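Putative oxidoreductase molybdopterin-binding subunit (PDB 4ZOH) probably oxidises an organic substrate at a molybdenum centre, as the subunit holding molybdopterin cytosine dinucleotide in an enzyme of the xanthine dehydrogenase and aldehyde oxidase family. Local coordinates at residues V34-S39 with I80-A85; A44-K49 with K71-V76; K64-A69 with A285-A290; A162-T167 with P243-E248. One frame throughout, in Å; residues are numbered along the deposited sequence.

Interaction 1: residues V34-S39 with I80-A85; sequences VAFVRS and IAIVIA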
loop_
_atom_site.group_PDB
_atom_site.type_symbol
_atom_site.label_atom_id
_atom_site.label_comp_id
_atom_site.label_asym_id
_atom_site.label_seq_id
_atom_site.Cartn_x
_atom_site.Cartn_y
_atom_site.Cartn_z
ATOM N N VAL A 34 -6.278 2.307 -15.886
ATOM C CA VAL A 34 -7.098 1.582 -16.884
ATOM C C VAL A 34 -8.410 2.338 -17.111
ATOM O O VAL A 34 -9.110 2.669 -16.151
ATOM C CB VAL A 34 -7.339 0.127 -16.390
ATOM C CG1 VAL A 34 -8.222 -0.722 -17.315
ATOM C CG2 VAL A 34 -5.995 -0.600 -16.177
ATOM N N ALA A 35 -8.758 2.597 -18.367
ATOM C CA ALA A 35 -10.078 3.147 -18.686
ATOM C C ALA A 35 -10.712 2.271 -19.763
ATOM O O ALA A 35 -9.985 1.649 -20.566
ATOM C CB ALA A 35 -9.945 4.615 -19.123
ATOM N N PHE A 36 -12.049 2.220 -19.787
ATOM C CA PHE A 36 -12.771 1.488 -20.794
ATOM C C PHE A 36 -13.383 2.391 -21.858
ATOM O O PHE A 36 -13.950 3.431 -21.533
ATOM C CB PHE A 36 -13.817 0.567 -20.168
ATOM C CG PHE A 36 -13.224 -0.479 -19.299
ATOM C CD1 PHE A 36 -13.177 -1.838 -19.733
ATOM C CD2 PHE A 36 -12.685 -0.138 -18.027
ATOM C CE1 PHE A 36 -12.620 -2.831 -18.949
ATOM C CE2 PHE A 36 -12.125 -1.157 -17.234
ATOM C CZ PHE A 36 -12.077 -2.490 -17.689
ATOM N N VAL A 37 -13.219 2.005 -23.135
ATOM C CA VAL A 37 -13.971 2.579 -24.267
ATOM C C VAL A 37 -15.330 1.909 -24.215
ATOM O O VAL A 37 -15.419 0.686 -23.992
ATOM C CB VAL A 37 -13.289 2.300 -25.655
ATOM C CG1 VAL A 37 -14.049 2.982 -26.819
ATOM C CG2 VAL A 37 -11.824 2.765 -25.645
ATOM N N ARG A 38 -16.384 2.706 -24.355
ATOM C CA ARG A 38 -17.792 2.174 -24.253
ATOM C C ARG A 38 -18.613 2.401 -25.535
ATOM O O ARG A 38 -18.314 3.357 -26.299
ATOM C CB ARG A 38 -18.510 2.859 -23.078
ATOM C CG ARG A 38 -17.943 2.372 -21.736
ATOM C CD ARG A 38 -18.397 3.308 -20.598
ATOM N NE ARG A 38 -17.649 3.042 -19.386
ATOM C CZ ARG A 38 -17.797 2.021 -18.579
ATOM N NH1 ARG A 38 -18.720 1.105 -18.768
ATOM N NH2 ARG A 38 -17.015 1.948 -17.489
ATOM N N SER A 39 -19.591 1.520 -25.785
ATOM C CA SER A 39 -20.426 1.633 -26.995
ATOM C C SER A 39 -21.126 2.977 -27.011
ATOM O O SER A 39 -21.741 3.411 -25.977
ATOM C CB SER A 39 -21.441 0.518 -27.096
ATOM O OG SER A 39 -22.097 0.632 -28.351
ATOM N N ILE A 80 -16.258 -1.901 -24.759
ATOM C CA ILE A 80 -15.879 -2.499 -26.046
ATOM C C ILE A 80 -14.359 -2.548 -26.267
ATOM O O ILE A 80 -13.873 -3.260 -27.163
ATOM C CB ILE A 80 -16.645 -1.821 -27.236
ATOM C CG1 ILE A 80 -16.369 -0.328 -27.295
ATOM C CG2 ILE A 80 -18.120 -2.145 -27.071
ATOM C CD1 ILE A 80 -16.882 0.367 -28.561
ATOM N N ALA A 81 -13.617 -1.835 -25.420
ATOM C CA ALA A 81 -12.155 -1.784 -25.489
ATOM C C ALA A 81 -11.608 -1.317 -24.136
ATOM O O ALA A 81 -12.348 -0.654 -23.358
ATOM C CB ALA A 81 -11.722 -0.795 -26.580
ATOM N N ILE A 82 -10.330 -1.615 -23.875
ATOM C CA ILE A 82 -9.662 -1.245 -22.599
ATOM C C ILE A 82 -8.354 -0.540 -22.944
ATOM O O ILE A 82 -7.564 -1.096 -23.726
ATOM C CB ILE A 82 -9.321 -2.443 -21.703
ATOM C CG1 ILE A 82 -10.463 -3.433 -21.566
ATOM C CG2 ILE A 82 -8.864 -1.934 -20.341
ATOM C CD1 ILE A 82 -10.344 -4.666 -22.421
ATOM N N VAL A 83 -8.136 0.680 -22.427
ATOM C CA VAL A 83 -6.890 1.310 -22.626
ATOM C C VAL A 83 -6.114 1.293 -21.309
ATOM O O VAL A 83 -6.742 1.327 -20.197
ATOM C CB VAL A 83 -6.977 2.710 -23.202
ATOM C CG1 VAL A 83 -7.872 2.736 -24.486
ATOM C CG2 VAL A 83 -7.427 3.766 -22.199
ATOM N N ILE A 84 -4.765 1.264 -21.436
ATOM C CA ILE A 84 -3.825 1.321 -20.281
ATOM C C ILE A 84 -2.805 2.452 -20.443
ATOM O O ILE A 84 -2.215 2.635 -21.524
ATOM C CB ILE A 84 -3.151 -0.030 -20.026
ATOM C CG1 ILE A 84 -4.213 -1.140 -20.152
ATOM C CG2 ILE A 84 -2.384 -0.012 -18.671
ATOM C CD1 ILE A 84 -4.052 -2.395 -19.337
ATOM N N ALA A 85 -2.648 3.284 -19.418
ATOM C CA ALA A 85 -1.658 4.348 -19.525
ATOM C C ALA A 85 -0.992 4.622 -18.157
ATOM O O ALA A 85 -1.353 4.025 -17.132
ATOM C CB ALA A 85 -2.273 5.624 -20.113
#
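V34 to V37 run beside I84 to A81 as neighbouring antiparallel strands, their axes approaching to 4.5 Å at 154° between chain directions. A35 and V83 form a hydrogen-bonded pair, A35 N giving to V83 O at 3.0 Å and V83 N returning the bond to A35 O. At the next hydrogen-bonded pair, two residues along, V37 N gives to A81 O. V37 O in turn takes I80 N at 2.8 Å and, weakly, A81 N, so one residue faces two.

The side chains of V34, F36, I82 and I84 share one face of this ladder. I82 is the hub: its CG2 sits over the face of the F36 ring, 4.2 Å from the centroid in a CH-pi contact, while pressing on V34 CG1 at 3.3 Å, tighter than ordinary van der Waals packing. With chi1 at -46°, the other branch, I82 CG1, is anti to the carbonyl carbon and comes against the ring at F36 CE1, 3.4 Å away. W241 meets the F36 ring edge-to-face, and helix 223-235 packs on this face.

On the other face V37 CB lies 3.6 Å from A81 CB, and the V37 and V83 side chains cross at about a right angle, V37 CG2 meeting V83 CG1. Helix 88-95 covers this side. The R38 side chain points away from the partner strand and forms salt bridges with E247 and E224.

Two neighbouring strands with an apolar layer on each face here end in a classic beta bulge, where I80 and A81 both face V37, in a mixed sheet that hammerhead strands share with strands of the cofactor-binding region.

Interaction 2: residues A44-K49 with K71-V76; sequences ARIKVK and KETTYV
The guanidinium group of R45 and the carboxylate of E72 lie on the same face of a short antiparallel ladder, yet they do not stack. E72 OE1 approaches the guanidinium obliquely and stays 4.5 Å from R45 NH2, so the two charges sense each other only across a gap, with no donor directed at the carboxylate. E72 has CG anti to its backbone N (chi1 -165°), which extends the chain so that OE2 reaches H43 and the backbone N of S123.

The backbone does the joining. A44 and T73 form a hydrogen-bonded pair, with A44 N to T73 O at 3.0 Å and T73 N to A44 O at 2.9 Å. Further on, I46 N bonds to K71 O at 2.8 Å, arriving from above the carbonyl plane. The same oxygen is hemmed in by carbon: R45 CG lies 3.5 Å from K71 O, and R45 CA makes a CA-H...O contact with it.

On the face opposite R45 and E72, T73 CG2 touches A44 CB at 3.9 Å, and the T73 side chain crosses that of I46 at about a right angle, while T73 OG1 turns to Q78. D65 OD1 probably accepts from both the K71 and E72 amides.

Peptide bonds and methyl contacts thus carry this pairing, while the R45-E72 charges are likely to add only a diffuse attraction.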
loop_
_atom_site.group_PDB
_atom_site.type_symbol
_atom_site.label_atom_id
_atom_site.label_comp_id
_atom_site.label_asym_id
_atom_site.label_seq_id
_atom_site.Cartn_x
_atom_site.Cartn_y
_atom_site.Cartn_z
ATOM N N ALA A 44 -24.960 -2.830 -32.128
ATOM C CA ALA A 44 -23.992 -2.671 -33.227
ATOM C C ALA A 44 -23.047 -3.832 -33.271
ATOM O O ALA A 44 -22.724 -4.458 -32.219
ATOM C CB ALA A 44 -23.213 -1.369 -33.161
ATOM N N ARG A 45 -22.622 -4.134 -34.503
ATOM C CA ARG A 45 -21.419 -4.957 -34.673
ATOM C C ARG A 45 -20.234 -4.067 -34.556
ATOM O O ARG A 45 -20.294 -2.896 -34.936
ATOM C CB ARG A 45 -21.424 -5.800 -35.965
ATOM C CG ARG A 45 -22.238 -7.035 -35.662
ATOM C CD ARG A 45 -22.094 -8.100 -36.717
ATOM N NE ARG A 45 -23.109 -9.123 -36.500
ATOM C CZ ARG A 45 -24.343 -9.098 -37.013
ATOM N NH1 ARG A 45 -24.778 -8.086 -37.806
ATOM N NH2 ARG A 45 -25.154 -10.117 -36.709
ATOM N N ILE A 46 -19.178 -4.613 -33.957
ATOM C CA ILE A 46 -17.969 -3.822 -33.698
ATOM C C ILE A 46 -16.655 -4.471 -34.163
ATOM O O ILE A 46 -16.487 -5.686 -34.039
ATOM C CB ILE A 46 -17.838 -3.468 -32.169
ATOM C CG1 ILE A 46 -18.124 -4.693 -31.294
ATOM C CG2 ILE A 46 -18.719 -2.242 -31.806
ATOM C CD1 ILE A 46 -17.311 -4.716 -29.992
ATOM N N LYS A 47 -15.735 -3.628 -34.611
ATOM C CA LYS A 47 -14.313 -4.000 -34.829
ATOM C C LYS A 47 -13.507 -2.932 -34.194
ATOM O O LYS A 47 -13.744 -1.732 -34.420
ATOM C CB LYS A 47 -13.897 -4.057 -36.317
ATOM C CG LYS A 47 -14.039 -5.425 -36.948
ATOM C CD LYS A 47 -13.249 -5.537 -38.258
ATOM C CE LYS A 47 -11.921 -6.288 -38.046
ATOM N NZ LYS A 47 -10.929 -6.101 -39.153
ATOM N N VAL A 48 -12.581 -3.377 -33.372
ATOM C CA VAL A 48 -11.727 -2.473 -32.664
ATOM C C VAL A 48 -10.317 -2.836 -33.029
ATOM O O VAL A 48 -9.940 -3.988 -32.904
ATOM C CB VAL A 48 -11.848 -2.607 -31.121
ATOM C CG1 VAL A 48 -11.203 -1.406 -30.506
ATOM C CG2 VAL A 48 -13.281 -2.731 -30.655
ATOM N N LYS A 49 -9.548 -1.849 -33.472
ATOM C CA LYS A 49 -8.154 -2.073 -33.782
ATOM C C LYS A 49 -7.329 -2.189 -32.473
ATOM O O LYS A 49 -7.191 -1.180 -31.712
ATOM C CB LYS A 49 -7.614 -0.925 -34.618
ATOM C CG LYS A 49 -6.289 -1.317 -35.219
ATOM C CD LYS A 49 -5.785 -0.254 -36.161
ATOM C CE LYS A 49 -4.512 -0.737 -36.824
ATOM N NZ LYS A 49 -3.579 0.404 -36.873
ATOM N N LYS A 71 -17.580 -9.015 -30.802
ATOM C CA LYS A 71 -18.242 -8.757 -32.137
ATOM C C LYS A 71 -19.489 -7.896 -32.102
ATOM O O LYS A 71 -19.828 -7.221 -33.112
ATOM C CB LYS A 71 -18.721 -10.043 -32.795
ATOM C CG LYS A 71 -18.158 -11.329 -32.273
ATOM C CD LYS A 71 -16.962 -11.740 -33.088
ATOM C CE LYS A 71 -16.786 -13.246 -32.950
ATOM N NZ LYS A 71 -15.356 -13.527 -33.226
ATOM N N GLU A 72 -20.206 -7.939 -30.969
ATOM C CA GLU A 72 -21.517 -7.320 -30.921
ATOM C C GLU A 72 -21.795 -6.660 -29.553
ATOM O O GLU A 72 -21.839 -7.354 -28.511
ATOM C CB GLU A 72 -22.587 -8.365 -31.256
ATOM C CG GLU A 72 -23.990 -7.793 -31.597
ATOM C CD GLU A 72 -25.007 -8.924 -31.833
ATOM O OE1 GLU A 72 -24.586 -10.028 -32.267
ATOM O OE2 GLU A 72 -26.223 -8.743 -31.546
ATOM N N THR A 73 -21.985 -5.341 -29.598
ATOM C CA THR A 73 -22.359 -4.572 -28.433
ATOM C C THR A 73 -23.879 -4.373 -28.343
ATOM O O THR A 73 -24.495 -3.999 -29.354
ATOM C CB THR A 73 -21.636 -3.220 -28.372
ATOM O OG1 THR A 73 -22.044 -2.546 -27.164
ATOM C CG2 THR A 73 -21.932 -2.356 -29.565
ATOM N N THR A 74 -24.431 -4.566 -27.130
ATOM C CA THR A 74 -25.840 -4.535 -26.825
ATOM C C THR A 74 -26.434 -3.389 -25.965
ATOM O O THR A 74 -27.626 -3.486 -25.601
ATOM C CB THR A 74 -26.280 -5.839 -26.218
ATOM O OG1 THR A 74 -25.399 -6.174 -25.139
ATOM C CG2 THR A 74 -26.241 -6.983 -27.277
ATOM N N TYR A 75 -25.658 -2.325 -25.670
ATOM C CA TYR A 75 -26.170 -1.132 -24.944
ATOM C C TYR A 75 -25.160 -0.039 -24.989
ATOM O O TYR A 75 -23.949 -0.317 -24.908
ATOM C CB TYR A 75 -26.570 -1.464 -23.462
ATOM C CG TYR A 75 -25.515 -2.047 -22.551
ATOM C CD1 TYR A 75 -24.825 -1.231 -21.631
ATOM C CD2 TYR A 75 -25.161 -3.404 -22.609
ATOM C CE1 TYR A 75 -23.864 -1.753 -20.780
ATOM C CE2 TYR A 75 -24.195 -3.932 -21.766
ATOM C CZ TYR A 75 -23.549 -3.081 -20.825
ATOM O OH TYR A 75 -22.594 -3.594 -19.948
ATOM N N VAL A 76 -25.618 1.194 -25.169
ATOM C CA VAL A 76 -24.797 2.374 -24.899
ATOM C C VAL A 76 -24.220 2.235 -23.465
ATOM O O VAL A 76 -24.951 1.832 -22.509
ATOM C CB VAL A 76 -25.604 3.629 -25.036
ATOM C CG1 VAL A 76 -24.751 4.910 -24.897
ATOM C CG2 VAL A 76 -26.302 3.588 -26.389
#

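Interaction 3: residues K64-A69 with A285-A290; sequences KDFPIA and APYPDA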
loop_
_atom_site.group_PDB
_atom_site.type_symbol
_atom_site.label_atom_id
_atom_site.label_comp_id
_atom_site.label_asym_id
_atom_site.label_seq_id
_atom_site.Cartn_x
_atom_site.Cartn_y
_atom_site.Cartn_z
ATOM N N LYS A 64 -16.825 -14.745 -26.914
ATOM C CA LYS A 64 -18.029 -14.288 -26.203
ATOM C C LYS A 64 -18.195 -12.779 -26.272
ATOM O O LYS A 64 -17.273 -12.035 -26.630
ATOM C CB LYS A 64 -18.034 -14.817 -24.785
ATOM C CG LYS A 64 -17.990 -16.331 -24.785
ATOM C CD LYS A 64 -17.531 -16.876 -23.469
ATOM C CE LYS A 64 -18.672 -17.626 -22.809
ATOM N NZ LYS A 64 -18.132 -18.409 -21.657
ATOM N N ASP A 65 -19.396 -12.322 -26.028
ATOM C CA ASP A 65 -19.632 -10.887 -26.076
ATOM C C ASP A 65 -19.820 -10.325 -24.626
ATOM O O ASP A 65 -20.241 -9.193 -24.474
ATOM C CB ASP A 65 -20.884 -10.574 -26.919
ATOM C CG ASP A 65 -20.620 -10.515 -28.456
ATOM O OD1 ASP A 65 -19.684 -9.811 -28.903
ATOM O OD2 ASP A 65 -21.448 -11.136 -29.199
ATOM N N PHE A 66 -19.560 -11.131 -23.596
ATOM C CA PHE A 66 -19.721 -10.767 -22.145
ATOM C C PHE A 66 -18.600 -11.515 -21.448
ATOM O O PHE A 66 -18.359 -12.680 -21.819
ATOM C CB PHE A 66 -21.104 -11.189 -21.597
ATOM C CG PHE A 66 -22.258 -10.440 -22.264
ATOM C CD1 PHE A 66 -22.684 -9.153 -21.786
ATOM C CD2 PHE A 66 -22.905 -10.981 -23.424
ATOM C CE1 PHE A 66 -23.699 -8.451 -22.451
ATOM C CE2 PHE A 66 -23.928 -10.270 -24.091
ATOM C CZ PHE A 66 -24.325 -9.002 -23.613
ATOM N N PRO A 67 -17.916 -10.890 -20.457
ATOM C CA PRO A 67 -18.234 -9.519 -19.934
ATOM C C PRO A 67 -17.974 -8.364 -20.879
ATOM O O PRO A 67 -18.694 -7.323 -20.817
ATOM C CB PRO A 67 -17.297 -9.371 -18.716
ATOM C CG PRO A 67 -16.299 -10.506 -18.810
ATOM C CD PRO A 67 -17.057 -11.635 -19.534
ATOM N N ILE A 68 -16.950 -8.490 -21.728
ATOM C CA ILE A 68 -16.610 -7.392 -22.670
ATOM C C ILE A 68 -17.137 -7.765 -24.090
ATOM O O ILE A 68 -17.020 -8.924 -24.478
ATOM C CB ILE A 68 -15.115 -7.098 -22.707
ATOM C CG1 ILE A 68 -14.539 -6.862 -21.278
ATOM C CG2 ILE A 68 -14.810 -5.876 -23.636
ATOM C CD1 ILE A 68 -15.061 -5.565 -20.521
ATOM N N ALA A 69 -17.731 -6.819 -24.838
ATOM C CA ALA A 69 -18.237 -7.154 -26.154
ATOM C C ALA A 69 -17.027 -7.285 -27.046
ATOM O O ALA A 69 -16.074 -6.455 -26.940
ATOM C CB ALA A 69 -19.153 -6.103 -26.684
ATOM N N ALA A 285 -29.740 -5.248 -21.105
ATOM C CA ALA A 285 -28.936 -6.194 -21.968
ATOM C C ALA A 285 -28.557 -7.511 -21.308
ATOM O O ALA A 285 -28.546 -7.631 -20.061
ATOM C CB ALA A 285 -27.707 -5.490 -22.564
ATOM N N PRO A 286 -28.342 -8.570 -22.122
ATOM C CA PRO A 286 -28.042 -9.818 -21.431
ATOM C C PRO A 286 -26.591 -9.847 -20.832
ATOM O O PRO A 286 -25.714 -10.310 -21.472
ATOM C CB PRO A 286 -28.199 -10.898 -22.529
ATOM C CG PRO A 286 -28.166 -10.136 -23.834
ATOM C CD PRO A 286 -28.437 -8.702 -23.592
ATOM N N TYR A 287 -26.363 -9.380 -19.615
ATOM C CA TYR A 287 -25.108 -9.617 -18.948
ATOM C C TYR A 287 -25.464 -10.632 -17.907
ATOM O O TYR A 287 -26.309 -10.362 -17.071
ATOM C CB TYR A 287 -24.518 -8.301 -18.397
ATOM C CG TYR A 287 -23.301 -8.469 -17.466
ATOM C CD1 TYR A 287 -22.186 -9.222 -17.875
ATOM C CD2 TYR A 287 -23.243 -7.801 -16.203
ATOM C CE1 TYR A 287 -21.056 -9.339 -17.070
ATOM C CE2 TYR A 287 -22.132 -7.929 -15.371
ATOM C CZ TYR A 287 -21.029 -8.693 -15.816
ATOM O OH TYR A 287 -19.900 -8.864 -15.079
ATOM N N PRO A 288 -24.851 -11.826 -17.938
ATOM C CA PRO A 288 -25.342 -12.825 -17.011
ATOM C C PRO A 288 -25.360 -12.440 -15.500
ATOM O O PRO A 288 -26.338 -12.794 -14.786
ATOM C CB PRO A 288 -24.410 -14.041 -17.272
ATOM C CG PRO A 288 -24.068 -13.870 -18.741
ATOM C CD PRO A 288 -23.805 -12.380 -18.822
ATOM N N ASP A 289 -24.297 -11.804 -14.992
ATOM C CA ASP A 289 -24.252 -11.449 -13.502
ATOM C C ASP A 289 -25.405 -10.558 -13.095
ATOM O O ASP A 289 -26.077 -10.824 -12.124
ATOM C CB ASP A 289 -22.921 -10.815 -13.103
ATOM C CG ASP A 289 -21.767 -11.695 -13.446
ATOM O OD1 ASP A 289 -21.113 -12.228 -12.515
ATOM O OD2 ASP A 289 -21.534 -11.842 -14.693
ATOM N N ALA A 290 -25.666 -9.545 -13.904
ATOM C CA ALA A 290 -26.795 -8.665 -13.652
ATOM C C ALA A 290 -28.148 -9.347 -13.866
ATOM O O ALA A 290 -29.079 -9.178 -13.042
ATOM C CB ALA A 290 -26.671 -7.442 -14.519
#
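With CG anti to its carbonyl carbon (chi1 -65°), F66 carries its ring toward P286, and Y287, whose CG is anti to the backbone N (chi1 170°), swings its own ring back against F66 and P67. The partner of the F66 ring is an inverse gamma turn centred on P286, closed by a weak bond from Y287 N to A285 O, and it leads into helix 288-304 with Y287 at the N-cap position. The P286 carbonyl lies over one face of the F66 ring but is modelled too close for its spacing to mean anything; the contact rests on F66 CZ, which meets P286 CG at 4.0 Å.

Y287 CD1 meets F66 CD1 at 3.9 Å. Next door P288 CD touches F66 CB at 4.1 Å. The peptide before P67 is cis, and P67 CB lies 4.1 Å from Y287 CE1, as helix 223-235 packs against both P67 and Y287.

Replacing F66 by an alanine would probably open a gap beneath the gamma turn and leave P286 and the Y287 ring without their main partner in the loop.

The contact thus binds a loop of the hammerhead domain to the start of a helix in the cofactor-binding region using apolar atoms. The Y287 hydroxyl is hydrogen-bonded to A221 O, and the D289 backbone N sits 4.2 Å above the Y287 ring, over its centre.

Interaction 4: residues A162-T167 with P243-E248; sequences ASPLET and PTRTEE
A buried hydrogen-bonded contact, two arginine nitrogens on one backbone oxygen, joins the loop after strand 149-161 to the start of helix 245-251 within the molybdopterin cofactor-binding region. Bent at chi2 and chi3, R245 presents its guanidinium end-on to P164: NH1 bonds to P164 O at 2.8 Å, nearly in line with the carbonyl, and NH2 reaches the same oxygen at 2.9 Å on a lone pair. Over one guanidinium face lies T167 CG2, 3.6 Å from R245 CZ.

T167 CB packs 3.6 Å from E248 CD, while a water donates to T167 OG1 and to P243 O. E248 turns its OE2 to R168. At the N-terminus of the helix, T244 and E247 form a capping box, E247 N bonding to T244 OG1 at 3.1 Å.

A leucine in place of R245 would probably leave the buried P164 O without its two donors and T167 CG2 without the flat group beneath it.

R245 NH2 also bonds to the backbone of another protein chain. One cation therefore serves both loop and subunit interface, and its charge is likely to polarise the P164 carbonyl, in the loop whose L165 touches a bound Fe2S2 cluster.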
loop_
_atom_site.group_PDB
_atom_site.type_symbol
_atom_site.label_atom_id
_atom_site.label_comp_id
_atom_site.label_asym_id
_atom_site.label_seq_id
_atom_site.Cartn_x
_atom_site.Cartn_y
_atom_site.Cartn_z
ATOM N N ALA A 162 -28.751 3.837 -8.671
ATOM C CA ALA A 162 -28.239 3.771 -7.328
ATOM C C ALA A 162 -27.429 5.011 -6.904
ATOM O O ALA A 162 -27.695 5.576 -5.837
ATOM C CB ALA A 162 -27.478 2.487 -7.125
ATOM N N SER A 163 -26.540 5.488 -7.792
ATOM C CA SER A 163 -25.772 6.714 -7.590
ATOM C C SER A 163 -25.070 6.808 -6.195
ATOM O O SER A 163 -25.150 7.864 -5.575
ATOM C CB SER A 163 -26.662 7.952 -7.804
ATOM O OG SER A 163 -27.498 7.818 -8.915
ATOM N N PRO A 164 -24.388 5.713 -5.704
ATOM C CA PRO A 164 -23.592 5.882 -4.474
ATOM C C PRO A 164 -22.573 6.987 -4.715
ATOM O O PRO A 164 -22.140 7.191 -5.867
ATOM C CB PRO A 164 -22.857 4.549 -4.327
ATOM C CG PRO A 164 -22.775 3.979 -5.722
ATOM C CD PRO A 164 -24.025 4.470 -6.419
ATOM N N LEU A 165 -22.193 7.716 -3.659
ATOM C CA LEU A 165 -21.278 8.874 -3.889
ATOM C C LEU A 165 -19.867 8.437 -4.296
ATOM O O LEU A 165 -19.155 9.207 -4.945
ATOM C CB LEU A 165 -21.150 9.678 -2.592
ATOM C CG LEU A 165 -21.472 11.157 -2.571
ATOM C CD1 LEU A 165 -20.482 11.538 -1.487
ATOM C CD2 LEU A 165 -21.197 12.039 -3.789
ATOM N N GLU A 166 -19.429 7.274 -3.849
ATOM C CA GLU A 166 -18.240 6.648 -4.457
ATOM C C GLU A 166 -18.698 5.651 -5.548
ATOM O O GLU A 166 -19.474 4.682 -5.278
ATOM C CB GLU A 166 -17.349 5.867 -3.433
ATOM C CG GLU A 166 -16.017 5.376 -4.044
ATOM C CD GLU A 166 -15.494 4.077 -3.451
ATOM O OE1 GLU A 166 -14.302 3.739 -3.677
ATOM O OE2 GLU A 166 -16.233 3.339 -2.740
ATOM N N THR A 167 -18.181 5.854 -6.750
ATOM C CA THR A 167 -18.335 4.867 -7.867
ATOM C C THR A 167 -17.659 3.555 -7.584
ATOM O O THR A 167 -17.014 3.397 -6.560
ATOM C CB THR A 167 -17.770 5.366 -9.179
ATOM O OG1 THR A 167 -16.358 5.516 -9.052
ATOM C CG2 THR A 167 -18.375 6.754 -9.577
ATOM N N PRO A 243 -13.883 4.559 -12.882
ATOM C CA PRO A 243 -14.742 5.227 -13.886
ATOM C C PRO A 243 -15.021 6.681 -13.534
ATOM O O PRO A 243 -15.005 7.062 -12.323
ATOM C CB PRO A 243 -16.036 4.393 -13.848
ATOM C CG PRO A 243 -16.055 3.924 -12.418
ATOM C CD PRO A 243 -14.653 3.626 -12.044
ATOM N N THR A 244 -15.240 7.504 -14.545
ATOM C CA THR A 244 -15.826 8.822 -14.268
ATOM C C THR A 244 -17.298 8.650 -13.824
ATOM O O THR A 244 -17.924 7.553 -13.980
ATOM C CB THR A 244 -15.802 9.713 -15.498
ATOM O OG1 THR A 244 -16.755 9.192 -16.420
ATOM C CG2 THR A 244 -14.358 9.767 -16.145
ATOM N N ARG A 245 -17.876 9.699 -13.267
ATOM C CA ARG A 245 -19.288 9.577 -12.786
ATOM C C ARG A 245 -20.239 9.466 -14.022
ATOM O O ARG A 245 -21.246 8.771 -13.961
ATOM C CB ARG A 245 -19.675 10.799 -11.885
ATOM C CG ARG A 245 -21.151 10.877 -11.486
ATOM C CD ARG A 245 -21.655 9.633 -10.765
ATOM N NE ARG A 245 -20.906 9.584 -9.518
ATOM C CZ ARG A 245 -21.145 8.787 -8.483
ATOM N NH1 ARG A 245 -22.094 7.841 -8.562
ATOM N NH2 ARG A 245 -20.372 8.895 -7.381
ATOM N N THR A 246 -19.924 10.163 -15.112
ATOM C CA THR A 246 -20.672 9.933 -16.407
ATOM C C THR A 246 -20.696 8.444 -16.772
ATOM O O THR A 246 -21.776 7.842 -16.973
ATOM C CB THR A 246 -20.182 10.824 -17.548
ATOM O OG1 THR A 246 -20.293 12.185 -17.124
ATOM C CG2 THR A 246 -20.991 10.630 -18.855
ATOM N N GLU A 247 -19.530 7.813 -16.749
ATOM C CA GLU A 247 -19.472 6.374 -16.960
ATOM C C GLU A 247 -20.363 5.609 -16.009
ATOM O O GLU A 247 -21.086 4.658 -16.418
ATOM C CB GLU A 247 -18.008 5.877 -16.788
ATOM C CG GLU A 247 -17.122 6.280 -17.981
ATOM C CD GLU A 247 -15.758 5.638 -17.833
ATOM O OE1 GLU A 247 -15.577 4.446 -18.187
ATOM O OE2 GLU A 247 -14.896 6.341 -17.321
ATOM N N GLU A 248 -20.287 5.972 -14.712
ATOM C CA GLU A 248 -21.011 5.220 -13.715
ATOM C C GLU A 248 -22.513 5.320 -14.090
ATOM O O GLU A 248 -23.178 4.330 -14.172
ATOM C CB GLU A 248 -20.751 5.809 -12.283
ATOM C CG GLU A 248 -21.229 4.862 -11.201
ATOM C CD GLU A 248 -20.329 3.656 -10.957
ATOM O OE1 GLU A 248 -20.537 3.036 -9.884
ATOM O OE2 GLU A 248 -19.402 3.302 -11.812
HETATM O O HOH W 1 -15.133 8.207 -9.706
#

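Overall arrangement
Interaction 2 is nested along the chain within the loop closed by interaction 1, their centres about 13 Å apart, and both belong to the hammerhead range. Interaction 3 joins that range to the cofactor-binding range: its loop 64-69 precedes strand 72-73, and its centre is about 12 Å from that of interaction 2, with T74 OG1 touching F66 CZ. Interaction 4 lies inside the long excursion closed by interaction 3, about 20 Å from it between centres, without touching it. Interaction 1 does meet interaction 4, through the salt bridge from R38 to E247. Strand 32-38 also pairs with strand 239-241 of the shared sheet, which runs into 243-248, and this packs on loop 162-167.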